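Local coordinates for protein geranyltranstransferase (Methylococcus capsulatus, PDB 3TS7) that probably catalyses the magnesium-dependent condensation of isopentenyl diphosphate with geranyl diphosphate to form farnesyl diphosphate, at residues E21-L24 / D25-P29; K253-Y256 / P257-L260; K268-E271 / M272-A276. All blocks are in the same frame, centred on the assembly; numbering follows the deposited sequence.

Contact 1: residues E21-L24 / D25-P29; sequences ERAL and DARLP
The C-terminal turn of helix 5-27 is closed by an arginine that reaches back along it, R27 to A23. Two regular helical bonds lead in, D25 N to E21 O and A26 N to R22 O, the latter 3.0 Å long. At R27 the pattern changes: its N reaches A23 O only weakly and bonds to L24 O at 3.1 Å, lying well above that carbonyl's plane. The side chain adds a second, straighter bond to A23 O. With CG beside the backbone N (chi1 -75°) and the chain extended from CG to NE, NH1 of R27 comes to 3.0 Å from A23 O, with that oxygen in the guanidinium plane. The same nitrogen lies 3.4 Å from A23 CB. NE is turned to D134, a salt bridge linking the helix end to the chain beyond helix 113-133. A leucine in place of R27 would probably leave D134 without its charged mate and take from A23 O its straighter bond, that from NH1. L24 and L28 pack on F81 of helix 73-90, while D25 pairs with R43. Such an arginine-to-carbonyl bond belongs to a helix C-terminus where i to i+4 bonding gives out, here in an all-helical prenyl synthase.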
loop_
_atom_site.group_PDB
_atom_site.type_symbol
_atom_site.label_atom_id
_atom_site.label_comp_id
_atom_site.label_asym_id
_atom_site.label_seq_id
_atom_site.Cartn_x
_atom_site.Cartn_y
_atom_site.Cartn_z
ATOM N N GLU B 21 7.642 17.234 9.814
ATOM C CA GLU B 21 6.265 17.631 10.092
ATOM C C GLU B 21 5.691 18.450 8.932
ATOM O O GLU B 21 4.543 18.232 8.528
ATOM C CB GLU B 21 6.173 18.450 11.381
ATOM C CG GLU B 21 4.744 18.799 11.830
ATOM C CD GLU B 21 3.981 17.614 12.411
ATOM O OE1 GLU B 21 2.736 17.682 12.458
ATOM O OE2 GLU B 21 4.612 16.618 12.832
ATOM N N ARG B 22 6.501 19.368 8.408
ATOM C CA ARG B 22 6.138 20.207 7.262
ATOM C C ARG B 22 6.111 19.416 5.962
ATOM O O ARG B 22 5.300 19.692 5.070
ATOM C CB ARG B 22 7.113 21.374 7.119
ATOM C CG ARG B 22 7.051 22.426 8.252
ATOM C CD ARG B 22 7.862 23.679 7.908
ATOM N NE ARG B 22 9.087 23.366 7.161
ATOM C CZ ARG B 22 10.299 23.191 7.695
ATOM N NH1 ARG B 22 10.488 23.306 9.008
ATOM N NH2 ARG B 22 11.337 22.902 6.908
ATOM N N ALA B 23 6.993 18.426 5.857
ATOM C CA ALA B 23 7.091 17.645 4.631
ATOM C C ALA B 23 5.904 16.683 4.505
ATOM O O ALA B 23 5.382 16.482 3.392
ATOM C CB ALA B 23 8.435 16.926 4.533
ATOM N N LEU B 24 5.453 16.141 5.644
ATOM C CA LEU B 24 4.257 15.286 5.688
ATOM C C LEU B 24 2.982 16.080 5.363
ATOM O O LEU B 24 2.152 15.620 4.577
ATOM C CB LEU B 24 4.108 14.582 7.048
ATOM C CG LEU B 24 5.199 13.571 7.432
ATOM C CD1 LEU B 24 5.269 13.391 8.947
ATOM C CD2 LEU B 24 5.021 12.245 6.741
ATOM N N ASP B 25 2.846 17.257 5.978
ATOM C CA ASP B 25 1.746 18.194 5.714
ATOM C C ASP B 25 1.671 18.570 4.225
ATOM O O ASP B 25 0.586 18.569 3.636
ATOM C CB ASP B 25 1.900 19.455 6.576
ATOM C CG ASP B 25 0.772 20.463 6.362
ATOM O OD1 ASP B 25 -0.389 20.048 6.169
ATOM O OD2 ASP B 25 1.054 21.676 6.382
ATOM N N ALA B 26 2.827 18.855 3.626
ATOM C CA ALA B 26 2.910 19.172 2.206
ATOM C C ALA B 26 2.509 18.006 1.292
ATOM O O ALA B 26 2.080 18.237 0.161
ATOM C CB ALA B 26 4.310 19.703 1.840
ATOM N N ARG B 27 2.627 16.766 1.779
ATOM C CA ARG B 27 2.283 15.588 0.968
ATOM C C ARG B 27 0.927 14.971 1.334
ATOM O O ARG B 27 0.490 14.009 0.707
ATOM C CB ARG B 27 3.401 14.532 1.035
ATOM C CG ARG B 27 4.633 14.882 0.207
ATOM C CD ARG B 27 5.917 14.245 0.730
ATOM N NE ARG B 27 7.078 14.703 -0.036
ATOM C CZ ARG B 27 7.770 15.813 0.237
ATOM N NH1 ARG B 27 7.440 16.576 1.270
ATOM N NH2 ARG B 27 8.791 16.162 -0.525
ATOM N N LEU B 28 0.268 15.504 2.357
ATOM C CA LEU B 28 -1.044 14.988 2.716
ATOM C C LEU B 28 -2.138 15.831 2.050
ATOM O O LEU B 28 -2.071 17.062 2.100
ATOM C CB LEU B 28 -1.241 14.966 4.232
ATOM C CG LEU B 28 -0.559 13.810 4.988
ATOM C CD1 LEU B 28 -0.580 14.094 6.482
ATOM C CD2 LEU B 28 -1.203 12.473 4.671
ATOM N N PRO B 29 -3.140 15.171 1.430
ATOM C CA PRO B 29 -4.230 15.917 0.775
ATOM C C PRO B 29 -4.993 16.769 1.795
ATOM O O PRO B 29 -5.218 16.317 2.921
ATOM C CB PRO B 29 -5.130 14.815 0.206
ATOM C CG PRO B 29 -4.270 13.561 0.187
ATOM C CD PRO B 29 -3.345 13.711 1.360
#

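Contact 2: residues K253-Y256 / P257-L260; sequences KPNY and PALL
A capping bond leads the meeting of N255 with A258, where a short helix starts. N255 occupies the N-cap, and its OD1 accepts from A258 N at 3.0 Å, with an N-H...O angle of 152°. The donor sits above the plane of the side-chain carbonyl and not on a lone pair. The torsion accounts for this reach: CG stands between the backbone N and the carbonyl carbon (chi1 58°), which swings the amide forward over the first turn. The other end of the same amide looks back along the chain, ND2 donating to K253 O at 3.3 Å within both the amide and the carbonyl plane. Gripped at both ends, the amide has its flip settled, oxygen to the helix and nitrogen to the incoming loop.

Backbone bonds then take over, L259 N to N255 O and L260 N to Y256 O, the second being 2.9 Å.

Van der Waals contacts fill in around these bonds. The ring of P257 crosses the N255 side chain at about a right angle, its CD 3.2 Å from OD1; having no N-H to offer, proline suits this first turn. CB of A258 stands above the amide plane of N255, near both outer atoms, 3.3 Å from OD1. One turn on, in an apolar contact, CD1 of L260 approaches the edge of the Y256 ring, 4.2 Å from its CD1.

OD2 of D230 in helix 208-237 accepts from the backbone N of Y256. The aromatic ring of Y256 is buried against L223 and I227 of that helix and against L177 and L180 of helix 177-201, and L260 also meets L177. Helix 256-260 thus begins packed against these two long helices.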
loop_
_atom_site.group_PDB
_atom_site.type_symbol
_atom_site.label_atom_id
_atom_site.label_comp_id
_atom_site.label_asym_id
_atom_site.label_seq_id
_atom_site.Cartn_x
_atom_site.Cartn_y
_atom_site.Cartn_z
ATOM N N LYS B 253 2.080 -13.930 25.461
ATOM C CA LYS B 253 2.948 -13.415 24.403
ATOM C C LYS B 253 4.433 -13.629 24.702
ATOM O O LYS B 253 4.902 -13.284 25.790
ATOM C CB LYS B 253 2.675 -11.931 24.145
ATOM C CG LYS B 253 1.787 -11.677 22.937
ATOM C CD LYS B 253 1.888 -10.234 22.472
ATOM C CE LYS B 253 1.264 -10.060 21.098
ATOM N NZ LYS B 253 1.452 -8.675 20.592
ATOM N N PRO B 254 5.176 -14.199 23.733
ATOM C CA PRO B 254 6.609 -14.460 23.922
ATOM C C PRO B 254 7.444 -13.176 23.987
ATOM O O PRO B 254 7.202 -12.229 23.243
ATOM C CB PRO B 254 6.986 -15.316 22.706
ATOM C CG PRO B 254 5.936 -15.052 21.689
ATOM C CD PRO B 254 4.686 -14.677 22.426
ATOM N N ASN B 255 8.395 -13.146 24.913
ATOM C CA ASN B 255 9.261 -11.994 25.098
ATOM C C ASN B 255 10.672 -12.455 25.436
ATOM O O ASN B 255 10.901 -13.639 25.741
ATOM C CB ASN B 255 8.712 -11.027 26.163
ATOM C CG ASN B 255 8.525 -11.686 27.523
ATOM O OD1 ASN B 255 9.400 -11.616 28.382
ATOM N ND2 ASN B 255 7.389 -12.337 27.714
ATOM N N TYR B 256 11.614 -11.521 25.358
ATOM C CA TYR B 256 13.021 -11.842 25.542
ATOM C C TYR B 256 13.414 -12.242 26.978
ATOM O O TYR B 256 14.140 -13.225 27.140
ATOM C CB TYR B 256 13.917 -10.718 24.997
ATOM C CG TYR B 256 13.923 -10.594 23.486
ATOM C CD1 TYR B 256 14.804 -11.358 22.712
ATOM C CD2 TYR B 256 13.047 -9.711 22.828
ATOM C CE1 TYR B 256 14.817 -11.256 21.314
ATOM C CE2 TYR B 256 13.053 -9.596 21.417
ATOM C CZ TYR B 256 13.952 -10.369 20.677
ATOM O OH TYR B 256 14.001 -10.270 19.302
ATOM N N PRO B 257 12.962 -11.490 28.017
ATOM C CA PRO B 257 13.360 -11.961 29.354
ATOM C C PRO B 257 12.686 -13.270 29.785
ATOM O O PRO B 257 13.286 -14.021 30.542
ATOM C CB PRO B 257 12.932 -10.816 30.280
ATOM C CG PRO B 257 12.752 -9.624 29.379
ATOM C CD PRO B 257 12.261 -10.195 28.102
ATOM N N ALA B 258 11.469 -13.543 29.315
ATOM C CA ALA B 258 10.822 -14.839 29.605
ATOM C C ALA B 258 11.616 -15.989 29.001
ATOM O O ALA B 258 11.821 -17.013 29.641
ATOM C CB ALA B 258 9.376 -14.875 29.117
ATOM N N LEU B 259 12.093 -15.791 27.781
ATOM C CA LEU B 259 12.871 -16.782 27.073
ATOM C C LEU B 259 14.310 -16.955 27.592
ATOM O O LEU B 259 14.833 -18.074 27.633
ATOM C CB LEU B 259 12.920 -16.369 25.612
ATOM C CG LEU B 259 13.457 -17.355 24.602
ATOM C CD1 LEU B 259 12.637 -18.611 24.717
ATOM C CD2 LEU B 259 13.302 -16.721 23.233
ATOM N N LEU B 260 14.956 -15.855 27.966
ATOM C CA LEU B 260 16.397 -15.903 28.224
ATOM C C LEU B 260 16.775 -15.614 29.667
ATOM O O LEU B 260 17.931 -15.775 30.035
ATOM C CB LEU B 260 17.140 -14.922 27.306
ATOM C CG LEU B 260 16.990 -15.068 25.793
ATOM C CD1 LEU B 260 17.354 -13.761 25.099
ATOM C CD2 LEU B 260 17.834 -16.217 25.262
#

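Contact 3: residues K268-E271 / M272-A276; sequences KAEE and MHEAA
E270 and E274 meet one turn apart on the surface of helix 262-279, their side chains crossing with the carboxylate planes 61° apart. E270 has CG anti to the backbone N (chi1 164°) and then folds at chi2 (61°), which carries its carboxylate along the helix. E274 starts instead with CG beside its own backbone N and runs out extended, back toward E270. OE2 of E270 and OE1 of E274 come to 2.5 Å, and the same OE2 is 3.2 Å from CG of E274.

M272 is bent at both chi2 and chi3. Its CG touches K268 O at 3.3 Å, and the residue also packs on A224 of helix 208-237. K268, bent beyond CG, brings NZ to OE2 of the extended E271, a salt bridge of 3.4 Å. H273 has its CB 3.4 Å from E270 O, while the end of the side chain leads away, and H273 touches R295 and I298 of helix 288-298.

Beneath the side chains the backbone is regular: M272 N, H273 N, E274 N and A275 N each bond to the carbonyl four residues earlier, H273 N to A269 O being 2.8 Å.

Two carboxylate oxygens so close imply that one acid of the E270-E274 pair probably holds a proton and shares it, which would spare the helix surface the full repulsion of two negative charges.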
loop_
_atom_site.group_PDB
_atom_site.type_symbol
_atom_site.label_atom_id
_atom_site.label_comp_id
_atom_site.label_asym_id
_atom_site.label_seq_id
_atom_site.Cartn_x
_atom_site.Cartn_y
_atom_site.Cartn_z
ATOM N N LYS B 268 21.949 -9.800 25.573
ATOM C CA LYS B 268 21.615 -9.857 24.146
ATOM C C LYS B 268 21.449 -8.456 23.521
ATOM O O LYS B 268 21.956 -8.210 22.427
ATOM C CB LYS B 268 20.351 -10.693 23.881
ATOM C CG LYS B 268 20.239 -11.133 22.428
ATOM C CD LYS B 268 20.547 -12.614 22.237
ATOM C CE LYS B 268 22.019 -12.968 22.424
ATOM N NZ LYS B 268 22.457 -13.986 21.435
ATOM N N ALA B 269 20.737 -7.564 24.207
ATOM C CA ALA B 269 20.584 -6.172 23.718
ATOM C C ALA B 269 21.948 -5.475 23.613
ATOM O O ALA B 269 22.272 -4.857 22.592
ATOM C CB ALA B 269 19.671 -5.396 24.617
ATOM N N GLU B 270 22.749 -5.605 24.678
ATOM C CA GLU B 270 24.106 -5.062 24.724
ATOM C C GLU B 270 24.966 -5.563 23.569
ATOM O O GLU B 270 25.667 -4.772 22.927
ATOM C CB GLU B 270 24.751 -5.323 26.105
ATOM C CG GLU B 270 26.288 -5.157 26.181
ATOM C CD GLU B 270 26.782 -3.742 25.836
ATOM O OE1 GLU B 270 26.021 -2.774 26.002
ATOM O OE2 GLU B 270 27.948 -3.599 25.413
ATOM N N GLU B 271 24.875 -6.858 23.263
ATOM C CA GLU B 271 25.632 -7.448 22.154
ATOM C C GLU B 271 25.203 -6.890 20.784
ATOM O O GLU B 271 26.023 -6.679 19.891
ATOM C CB GLU B 271 25.476 -8.975 22.167
ATOM C CG GLU B 271 26.283 -9.708 21.090
ATOM C CD GLU B 271 25.825 -11.158 20.874
ATOM O OE1 GLU B 271 26.418 -11.847 20.012
ATOM O OE2 GLU B 271 24.879 -11.607 21.562
ATOM N N MET B 272 23.912 -6.670 20.631
ATOM C CA MET B 272 23.379 -6.063 19.414
ATOM C C MET B 272 23.849 -4.606 19.288
ATOM O O MET B 272 24.243 -4.161 18.197
ATOM C CB MET B 272 21.850 -6.151 19.442
ATOM C CG MET B 272 21.276 -7.568 19.217
ATOM S SD MET B 272 21.747 -8.169 17.580
ATOM C CE MET B 272 23.004 -9.413 17.954
ATOM N N HIS B 273 23.806 -3.890 20.411
ATOM C CA HIS B 273 24.281 -2.518 20.501
ATOM C C HIS B 273 25.749 -2.414 20.069
ATOM O O HIS B 273 26.094 -1.529 19.278
ATOM C CB HIS B 273 24.043 -1.936 21.895
ATOM C CG HIS B 273 24.149 -0.442 21.956
ATOM N ND1 HIS B 273 23.684 0.293 23.030
ATOM C CD2 HIS B 273 24.638 0.460 21.066
ATOM C CE1 HIS B 273 23.903 1.579 22.806
ATOM N NE2 HIS B 273 24.485 1.706 21.625
ATOM N N GLU B 274 26.590 -3.331 20.545
ATOM C CA GLU B 274 27.984 -3.408 20.119
ATOM C C GLU B 274 28.164 -3.647 18.641
ATOM O O GLU B 274 29.053 -3.069 18.029
ATOM C CB GLU B 274 28.735 -4.525 20.864
ATOM C CG GLU B 274 28.818 -4.301 22.366
ATOM C CD GLU B 274 29.281 -5.531 23.139
ATOM O OE1 GLU B 274 29.091 -5.555 24.372
ATOM O OE2 GLU B 274 29.847 -6.461 22.527
ATOM N N ALA B 275 27.357 -4.548 18.083
ATOM C CA ALA B 275 27.449 -4.887 16.673
ATOM C C ALA B 275 27.001 -3.689 15.795
ATOM O O ALA B 275 27.586 -3.460 14.747
ATOM C CB ALA B 275 26.609 -6.140 16.364
ATOM N N ALA B 276 25.994 -2.940 16.260
ATOM C CA ALA B 276 25.556 -1.692 15.625
ATOM C C ALA B 276 26.715 -0.683 15.472
ATOM O O ALA B 276 26.987 -0.190 14.368
ATOM C CB ALA B 276 24.408 -1.076 16.427
#

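Overall arrangement
From the N terminus, contact 1 comes first, at the close of helix 5-27, and the chain then runs through most of the helical fold before contact 2 opens at the start of helix 256-260. Contact 3 follows on helix 262-279. Each is a local contact within one continuous stretch, so none closes a long loop; the three stand in series and neither nest nor cross. Contact 1 lies on the opposite side of the chain's centre from the others, about 39 Å from contact 2 and about 35 Å from contact 3, between centres. Contacts 2 and 3, centres about 17 Å apart, both pack against helices 208-237 and 177-201, whereas contact 1 faces helices 36-46, 73-90 and 113-133.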